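Local coordinates for natterin-like protein (Lethenteron camtschaticum, PDB 5ZU4) that probably binds carbohydrate through a jacalin-like lectin domain and probably forms membrane pores through an aerolysin-like module, at residues S71-K76 against R98-F103; K32-V37 against A64-F69. All blocks are in the same frame, centred on the assembly; numbering follows the deposited sequence.

Contact 1. Residues S71-K76 against R98-F103; sequences SGEFIK and RSREFF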
ATOM      1  N   SER B  71       0.960 -20.308   0.881  1.00 53.43           N
ATOM      2  CA  SER B  71       1.484 -19.064   1.431  1.00 52.27           C
ATOM      3  C   SER B  71       0.507 -18.510   2.453  1.00 51.90           C
ATOM      4  O   SER B  71      -0.646 -18.261   2.114  1.00 46.05           O
ATOM      5  CB  SER B  71       1.647 -18.028   0.312  1.00 55.42           C
ATOM      6  OG  SER B  71       2.666 -18.421  -0.601  1.00 55.79           O
ATOM      7  N   GLY B  72       0.956 -18.343   3.699  1.00 46.47           N
ATOM      8  CA  GLY B  72       0.092 -17.803   4.772  1.00 47.32           C
ATOM      9  C   GLY B  72      -0.804 -18.808   5.490  1.00 46.51           C
ATOM     10  O   GLY B  72      -1.592 -18.440   6.356  1.00 46.03           O
ATOM     11  N   GLU B  73      -0.673 -20.082   5.144  1.00 45.59           N
ATOM     12  CA  GLU B  73      -1.397 -21.147   5.817  1.00 45.37           C
ATOM     13  C   GLU B  73      -0.477 -21.688   6.917  1.00 43.35           C
ATOM     14  O   GLU B  73       0.673 -22.006   6.653  1.00 44.80           O
ATOM     15  CB  GLU B  73      -1.731 -22.252   4.804  1.00 46.96           C
ATOM     16  CG  GLU B  73      -2.548 -23.414   5.345  1.00 48.82           C
ATOM     17  CD  GLU B  73      -2.862 -24.472   4.287  1.00 55.27           C
ATOM     18  OE1 GLU B  73      -2.193 -24.484   3.215  1.00 53.37           O
ATOM     19  OE2 GLU B  73      -3.784 -25.294   4.536  1.00 53.70           O
ATOM     20  N   PHE B  74      -0.991 -21.838   8.127  1.00 43.22           N
ATOM     21  CA  PHE B  74      -0.198 -22.377   9.220  1.00 45.63           C
ATOM     22  C   PHE B  74      -0.911 -23.543   9.853  1.00 41.80           C
ATOM     23  O   PHE B  74      -1.981 -23.892   9.413  1.00 44.97           O
ATOM     24  CB  PHE B  74       0.152 -21.283  10.241  1.00 46.88           C
ATOM     25  CG  PHE B  74      -1.039 -20.553  10.795  1.00 46.35           C
ATOM     26  CD1 PHE B  74      -1.680 -19.558  10.052  1.00 44.54           C
ATOM     27  CD2 PHE B  74      -1.506 -20.847  12.078  1.00 46.16           C
ATOM     28  CE1 PHE B  74      -2.792 -18.910  10.568  1.00 46.56           C
ATOM     29  CE2 PHE B  74      -2.598 -20.188  12.605  1.00 49.59           C
ATOM     30  CZ  PHE B  74      -3.253 -19.228  11.847  1.00 50.27           C
ATOM     31  N   ILE B  75      -0.309 -24.154  10.877  1.00 43.55           N
ATOM     32  CA  ILE B  75      -0.887 -25.329  11.537  1.00 41.87           C
ATOM     33  C   ILE B  75      -1.770 -24.917  12.718  1.00 44.07           C
ATOM     34  O   ILE B  75      -1.327 -24.198  13.633  1.00 42.61           O
ATOM     35  CB  ILE B  75       0.208 -26.328  11.958  1.00 44.30           C
ATOM     36  CG1 ILE B  75       0.847 -26.957  10.717  1.00 42.62           C
ATOM     37  CG2 ILE B  75      -0.367 -27.443  12.838  1.00 50.01           C
ATOM     38  CD1 ILE B  75       2.182 -27.616  10.992  1.00 42.43           C
ATOM     39  N   LYS B  76      -3.024 -25.374  12.681  1.00 43.83           N
ATOM     40  CA  LYS B  76      -3.980 -25.156  13.759  1.00 46.74           C
ATOM     41  C   LYS B  76      -3.844 -26.178  14.884  1.00 48.11           C
ATOM     42  O   LYS B  76      -4.096 -25.858  16.058  1.00 50.77           O
ATOM     43  CB  LYS B  76      -5.390 -25.255  13.207  1.00 49.61           C
ATOM     44  CG  LYS B  76      -6.508 -25.046  14.210  1.00 50.77           C
ATOM     45  CD  LYS B  76      -7.820 -24.667  13.513  1.00 51.77           C
ATOM     46  CE  LYS B  76      -8.425 -25.816  12.713  1.00 51.25           C
ATOM     47  NZ  LYS B  76      -9.617 -25.404  11.905  1.00 53.58           N
ATOM     48  N   ARG B  98      -6.472 -23.139   7.303  1.00 53.29           N
ATOM     49  CA  ARG B  98      -7.504 -23.179   6.260  1.00 56.43           C
ATOM     50  C   ARG B  98      -8.317 -24.477   6.306  1.00 55.73           C
ATOM     51  O   ARG B  98      -8.934 -24.834   5.309  1.00 52.54           O
ATOM     52  CB  ARG B  98      -6.870 -23.058   4.860  1.00 54.65           C
ATOM     53  CG  ARG B  98      -5.772 -22.010   4.707  1.00 58.17           C
ATOM     54  CD  ARG B  98      -6.257 -20.673   4.173  1.00 61.76           C
ATOM     55  NE  ARG B  98      -5.175 -19.669   4.097  1.00 62.22           N
ATOM     56  CZ  ARG B  98      -4.263 -19.560   3.121  1.00 64.44           C
ATOM     57  NH1 ARG B  98      -3.349 -18.591   3.181  1.00 62.33           N
ATOM     58  NH2 ARG B  98      -4.237 -20.407   2.088  1.00 66.49           N
ATOM     59  N   SER B  99      -8.308 -25.183   7.442  1.00 54.32           N
ATOM     60  CA  SER B  99      -9.066 -26.425   7.612  1.00 57.87           C
ATOM     61  C   SER B  99      -8.700 -27.582   6.666  1.00 58.03           C
ATOM     62  O   SER B  99      -9.465 -28.523   6.538  1.00 54.90           O
ATOM     63  CB  SER B  99     -10.567 -26.130   7.530  1.00 58.67           C
ATOM     64  OG  SER B  99     -10.931 -25.192   8.521  1.00 59.09           O
ATOM     65  N   ARG B 100      -7.532 -27.518   6.024  1.00 58.54           N
ATOM     66  CA  ARG B 100      -7.035 -28.619   5.203  1.00 57.05           C
ATOM     67  C   ARG B 100      -6.388 -29.633   6.136  1.00 59.43           C
ATOM     68  O   ARG B 100      -5.807 -29.260   7.157  1.00 58.91           O
ATOM     69  CB  ARG B 100      -6.033 -28.148   4.145  1.00 56.05           C
ATOM     70  CG  ARG B 100      -6.621 -27.250   3.051  1.00 58.16           C
ATOM     71  CD  ARG B 100      -5.824 -27.325   1.746  1.00 59.43           C
ATOM     72  NE  ARG B 100      -4.402 -27.003   1.927  1.00 59.63           N
ATOM     73  CZ  ARG B 100      -3.436 -27.212   1.026  1.00 67.14           C
ATOM     74  NH1 ARG B 100      -3.701 -27.761  -0.157  1.00 69.00           N
ATOM     75  NH2 ARG B 100      -2.179 -26.856   1.300  1.00 65.80           N
ATOM     76  N   GLU B 101      -6.494 -30.909   5.779  1.00 61.21           N
ATOM     77  CA  GLU B 101      -6.156 -32.001   6.680  1.00 63.94           C
ATOM     78  C   GLU B 101      -5.082 -32.898   6.044  1.00 64.96           C
ATOM     79  O   GLU B 101      -5.029 -33.075   4.813  1.00 55.15           O
ATOM     80  CB  GLU B 101      -7.430 -32.770   7.029  1.00 68.48           C
ATOM     81  CG  GLU B 101      -7.344 -33.579   8.318  1.00 83.55           C
ATOM     82  CD  GLU B 101      -8.693 -34.155   8.789  1.00 90.48           C
ATOM     83  OE1 GLU B 101      -9.714 -33.402   8.884  1.00 77.49           O
ATOM     84  OE2 GLU B 101      -8.717 -35.380   9.084  1.00 86.93           O
ATOM     85  N   PHE B 102      -4.189 -33.420   6.882  1.00 65.95           N
ATOM     86  CA  PHE B 102      -3.150 -34.351   6.419  1.00 63.01           C
ATOM     87  C   PHE B 102      -2.984 -35.421   7.460  1.00 62.82           C
ATOM     88  O   PHE B 102      -2.800 -35.091   8.623  1.00 61.25           O
ATOM     89  CB  PHE B 102      -1.810 -33.658   6.207  1.00 60.15           C
ATOM     90  CG  PHE B 102      -0.711 -34.606   5.830  1.00 60.96           C
ATOM     91  CD1 PHE B 102      -0.647 -35.136   4.543  1.00 61.69           C
ATOM     92  CD2 PHE B 102       0.224 -35.024   6.770  1.00 58.36           C
ATOM     93  CE1 PHE B 102       0.363 -36.026   4.193  1.00 57.59           C
ATOM     94  CE2 PHE B 102       1.217 -35.926   6.436  1.00 53.72           C
ATOM     95  CZ  PHE B 102       1.289 -36.426   5.145  1.00 56.18           C
ATOM     96  N   PHE B 103      -3.027 -36.689   7.042  1.00 63.84           N
ATOM     97  CA  PHE B 103      -3.040 -37.822   7.978  1.00 62.55           C
ATOM     98  C   PHE B 103      -2.268 -38.973   7.355  1.00 62.59           C
ATOM     99  O   PHE B 103      -2.579 -39.384   6.247  1.00 65.36           O
ATOM    100  CB  PHE B 103      -4.496 -38.198   8.308  1.00 61.60           C
ATOM    101  CG  PHE B 103      -4.670 -39.195   9.444  1.00 66.61           C
ATOM    102  CD1 PHE B 103      -3.778 -39.274  10.523  1.00 64.22           C
ATOM    103  CD2 PHE B 103      -5.787 -40.042   9.447  1.00 70.41           C
ATOM    104  CE1 PHE B 103      -3.982 -40.188  11.548  1.00 70.18           C
ATOM    105  CE2 PHE B 103      -5.995 -40.957  10.472  1.00 72.04           C
ATOM    106  CZ  PHE B 103      -5.092 -41.029  11.531  1.00 72.48           C
TER

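Contact 2. Residues K32-V37 against A64-F69; sequences KLSVSV and AKEFEF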
ATOM      1  N   LYS B  32       6.743 -28.105   2.843  1.00 55.73           N
ATOM      2  CA  LYS B  32       6.174 -29.353   2.371  1.00 56.72           C
ATOM      3  C   LYS B  32       6.726 -30.556   3.139  1.00 51.56           C
ATOM      4  O   LYS B  32       7.904 -30.600   3.518  1.00 47.36           O
ATOM      5  CB  LYS B  32       6.450 -29.459   0.871  1.00 63.06           C
ATOM      6  CG  LYS B  32       5.849 -30.642   0.130  1.00 68.65           C
ATOM      7  CD  LYS B  32       6.318 -30.582  -1.317  1.00 73.01           C
ATOM      8  CE  LYS B  32       5.717 -31.697  -2.140  1.00 80.76           C
ATOM      9  NZ  LYS B  32       5.980 -31.502  -3.594  1.00 79.76           N
ATOM     10  N   LEU B  33       5.837 -31.518   3.348  1.00 51.51           N
ATOM     11  CA  LEU B  33       6.091 -32.756   4.060  1.00 51.57           C
ATOM     12  C   LEU B  33       5.664 -33.908   3.143  1.00 59.11           C
ATOM     13  O   LEU B  33       4.659 -33.808   2.411  1.00 59.67           O
ATOM     14  CB  LEU B  33       5.232 -32.763   5.301  1.00 50.14           C
ATOM     15  CG  LEU B  33       5.336 -33.932   6.268  1.00 52.51           C
ATOM     16  CD1 LEU B  33       6.692 -34.005   6.917  1.00 55.59           C
ATOM     17  CD2 LEU B  33       4.288 -33.806   7.351  1.00 54.50           C
ATOM     18  N   SER B  34       6.429 -34.990   3.163  1.00 62.87           N
ATOM     19  CA  SER B  34       6.047 -36.230   2.479  1.00 62.40           C
ATOM     20  C   SER B  34       6.369 -37.350   3.428  1.00 60.87           C
ATOM     21  O   SER B  34       7.477 -37.392   3.979  1.00 60.26           O
ATOM     22  CB  SER B  34       6.794 -36.431   1.160  1.00 66.14           C
ATOM     23  OG  SER B  34       6.280 -37.564   0.466  1.00 64.65           O
ATOM     24  N   VAL B  35       5.396 -38.232   3.633  1.00 57.16           N
ATOM     25  CA  VAL B  35       5.485 -39.258   4.661  1.00 61.75           C
ATOM     26  C   VAL B  35       5.236 -40.637   4.033  1.00 64.99           C
ATOM     27  O   VAL B  35       4.256 -40.844   3.307  1.00 65.31           O
ATOM     28  CB  VAL B  35       4.493 -38.997   5.809  1.00 62.93           C
ATOM     29  CG1 VAL B  35       4.641 -40.050   6.913  1.00 61.56           C
ATOM     30  CG2 VAL B  35       4.685 -37.584   6.364  1.00 63.70           C
ATOM     31  N   SER B  36       6.162 -41.557   4.304  1.00 63.14           N
ATOM     32  CA  SER B  36       6.060 -42.940   3.869  1.00 60.71           C
ATOM     33  C   SER B  36       5.716 -43.834   5.081  1.00 63.01           C
ATOM     34  O   SER B  36       6.260 -43.683   6.193  1.00 56.98           O
ATOM     35  CB  SER B  36       7.337 -43.371   3.136  1.00 56.40           C
ATOM     36  OG  SER B  36       7.318 -42.912   1.779  1.00 51.43           O
ATOM     37  N   VAL B  37       4.767 -44.738   4.866  1.00 69.85           N
ATOM     38  CA  VAL B  37       4.214 -45.538   5.966  1.00 76.82           C
ATOM     39  C   VAL B  37       4.470 -47.026   5.745  1.00 75.69           C
ATOM     40  O   VAL B  37       4.252 -47.564   4.639  1.00 69.39           O
ATOM     41  CB  VAL B  37       2.717 -45.242   6.212  1.00 77.10           C
ATOM     42  CG1 VAL B  37       2.578 -43.860   6.831  1.00 78.62           C
ATOM     43  CG2 VAL B  37       1.882 -45.333   4.937  1.00 75.17           C
ATOM     44  N   ALA B  64       4.106 -43.006  -0.386  1.00 81.37           N
ATOM     45  CA  ALA B  64       4.363 -41.623   0.048  1.00 78.06           C
ATOM     46  C   ALA B  64       3.174 -40.705  -0.163  1.00 76.94           C
ATOM     47  O   ALA B  64       2.702 -40.547  -1.291  1.00 73.56           O
ATOM     48  CB  ALA B  64       5.573 -41.048  -0.695  1.00 73.85           C
ATOM     49  N   LYS B  65       2.710 -40.093   0.923  1.00 73.94           N
ATOM     50  CA  LYS B  65       1.614 -39.138   0.886  1.00 75.81           C
ATOM     51  C   LYS B  65       2.204 -37.739   1.215  1.00 72.36           C
ATOM     52  O   LYS B  65       3.008 -37.596   2.141  1.00 68.20           O
ATOM     53  CB  LYS B  65       0.544 -39.585   1.891  1.00 82.95           C
ATOM     54  CG  LYS B  65      -0.897 -39.478   1.407  1.00 93.26           C
ATOM     55  CD  LYS B  65      -1.891 -39.565   2.575  1.00 96.97           C
ATOM     56  CE  LYS B  65      -3.291 -39.089   2.188  1.00100.63           C
ATOM     57  NZ  LYS B  65      -3.886 -38.206   3.237  1.00103.44           N
ATOM     58  N   GLU B  66       1.824 -36.722   0.445  1.00 72.05           N
ATOM     59  CA  GLU B  66       2.418 -35.379   0.540  1.00 70.25           C
ATOM     60  C   GLU B  66       1.422 -34.334   1.008  1.00 68.75           C
ATOM     61  O   GLU B  66       0.216 -34.519   0.877  1.00 65.50           O
ATOM     62  CB  GLU B  66       2.911 -34.903  -0.825  1.00 76.71           C
ATOM     63  CG  GLU B  66       4.052 -35.689  -1.439  1.00 84.85           C
ATOM     64  CD  GLU B  66       4.649 -34.961  -2.626  1.00 91.61           C
ATOM     65  OE1 GLU B  66       3.904 -34.192  -3.278  1.00 83.22           O
ATOM     66  OE2 GLU B  66       5.863 -35.136  -2.893  1.00 97.87           O
ATOM     67  N   PHE B  67       1.951 -33.216   1.512  1.00 63.40           N
ATOM     68  CA  PHE B  67       1.156 -32.016   1.763  1.00 58.38           C
ATOM     69  C   PHE B  67       2.038 -30.785   1.573  1.00 56.85           C
ATOM     70  O   PHE B  67       3.045 -30.662   2.244  1.00 49.21           O
ATOM     71  CB  PHE B  67       0.577 -32.023   3.185  1.00 57.85           C
ATOM     72  CG  PHE B  67      -0.434 -30.930   3.426  1.00 59.05           C
ATOM     73  CD1 PHE B  67      -0.022 -29.641   3.788  1.00 55.76           C
ATOM     74  CD2 PHE B  67      -1.804 -31.185   3.273  1.00 54.68           C
ATOM     75  CE1 PHE B  67      -0.962 -28.631   3.992  1.00 59.87           C
ATOM     76  CE2 PHE B  67      -2.746 -30.181   3.468  1.00 58.80           C
ATOM     77  CZ  PHE B  67      -2.326 -28.897   3.827  1.00 59.48           C
ATOM     78  N   GLU B  68       1.650 -29.886   0.665  1.00 55.88           N
ATOM     79  CA  GLU B  68       2.327 -28.610   0.476  1.00 55.98           C
ATOM     80  C   GLU B  68       1.462 -27.494   1.062  1.00 54.72           C
ATOM     81  O   GLU B  68       0.267 -27.364   0.726  1.00 48.17           O
ATOM     82  CB  GLU B  68       2.607 -28.345  -1.005  1.00 58.83           C
ATOM     83  CG  GLU B  68       3.291 -26.998  -1.307  1.00 62.30           C
ATOM     84  CD  GLU B  68       4.200 -27.028  -2.541  1.00 68.01           C
ATOM     85  OE1 GLU B  68       3.881 -27.723  -3.534  1.00 65.65           O
ATOM     86  OE2 GLU B  68       5.252 -26.356  -2.516  1.00 75.09           O
ATOM     87  N   PHE B  69       2.076 -26.688   1.932  1.00 56.18           N
ATOM     88  CA  PHE B  69       1.400 -25.519   2.540  1.00 56.15           C
ATOM     89  C   PHE B  69       1.233 -24.383   1.538  1.00 53.19           C
ATOM     90  O   PHE B  69       2.140 -24.089   0.753  1.00 52.22           O
ATOM     91  CB  PHE B  69       2.166 -25.010   3.772  1.00 51.85           C
ATOM     92  CG  PHE B  69       2.071 -25.934   4.966  1.00 54.48           C
ATOM     93  CD1 PHE B  69       2.939 -27.017   5.099  1.00 49.28           C
ATOM     94  CD2 PHE B  69       1.109 -25.723   5.954  1.00 49.65           C
ATOM     95  CE1 PHE B  69       2.850 -27.848   6.196  1.00 52.04           C
ATOM     96  CE2 PHE B  69       1.019 -26.564   7.045  1.00 46.33           C
ATOM     97  CZ  PHE B  69       1.879 -27.620   7.161  1.00 51.10           C
TER

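Contact 1. Residues S71-K76 against R98-F103
Glu73 and Arg100 form a side-on, two-pronged salt bridge, the carboxylate meeting NE and one terminal nitrogen of the guanidinium. Arg100 NE lies 3.2 Å from Glu73 OE2 in a nearly straight bond (N-H...O 167°) within the guanidinium plane, whereas Arg100 NH2 reaches Glu73 OE1 at 3.0 Å along a more bent path. Both oxygens use their syn lone pairs, yet the two flat groups are turned 33° from each other. The Glu73 chain is fully extended, with CG anti to the backbone N (chi1 -177°), which carries the buried carboxylate across to Arg100. There OE2 is also held by Thr96 OG1 and OE1 by the backbone N of Glu70, and Arg100 NH2 has a further partner in Glu68 O, so the ion pair is fixed from several sides.

The pairing ties the turn leading into strand 75-82 to the one joining strands 89-96 and 101-105, in the antiparallel sheet where 89-96 lies between 75-82 and 101-105. This sheet is part of the jacalin-like domain, whose family fold is a beta-prism.

A second, exposed arginine, Arg98, reaches back to the turn. Arg98 NH1 donates to Ser71 O (2.9 Å), the oxygen being tilted somewhat out of the guanidinium plane, while Arg98 NH2 forms a salt bridge with Glu70. Gly72 follows with a positive phi, a backbone shape that suits glycine.

Between these polar ends the Glu73 chain packs against Arg98. Glu73 CB sits 4.0 Å above the centre of one face of the Arg98 guanidinium, and Glu73 CG touches Arg98 CG at 3.6 Å. At the far end Lys76 NZ comes within 3.6 Å of Ser99 OG, but its salt bridge is with Glu170 of the second subunit.

Contact 2. Residues K32-V37 against A64-F69
Lys65 O accepts the backbone N-H of Val35 at 2.9 Å, and the CA of Ser34 adds a CA-H...O contact to the same oxygen. Val35 O in turn receives Lys65 N, and Leu33 and Phe67 repeat the reciprocal pattern, with Phe67 N 2.9 Å from Leu33 O. The strands run antiparallel, their axes 4.7 Å apart at closest. Together they form one margin of a four-stranded sheet of the jacalin-like domain, in which 65-68 is the outermost strand and 30-37 lies inside, also paired with 42-49.

The side chains divide between the two faces. On one, Leu33, Val35 and Phe67 turn into the domain interior, where Phe102 packs against all three and Phe94 meets the Phe67 ring edge-to-face. The side bearing Lys32, Ser34, Glu66 and Glu68 is more polar, though Trp48 and Met60 also pack there. Lys32, fully extended with CG anti to its N (chi1 -175°), runs obliquely across Glu66 and brings NZ to 3.4 Å from Glu66 OE1, a long salt bridge. Lys32 CE lies equally close to this carboxylate, and the ammonium also makes a cation-pi contact with Trp48. Farther along, Ser34 OG lies 3.5 Å from Glu66 CG, and Ala64 CB packs between the hydroxyls of Ser34 and Ser36.

Both contacts belong to the jacalin-like domain but hold different sheets. Contact 2 is regular strand pairing, with a largely hydrophobic side toward the core and a more polar, partly exposed side; contact 1 joins turns through side chains, placing a buried carboxylate against a more exposed arginine. The segments 64-69 and 71-76 are almost continuous in the chain, and the contacts meet directly: Arg100 NH2, a partner in contact 1, probably hydrogen-bonds Glu68 O of contact 2 at 2.6 Å. Only contact 1 reaches the second subunit, through Phe74 and Lys76; no other chain touches contact 2.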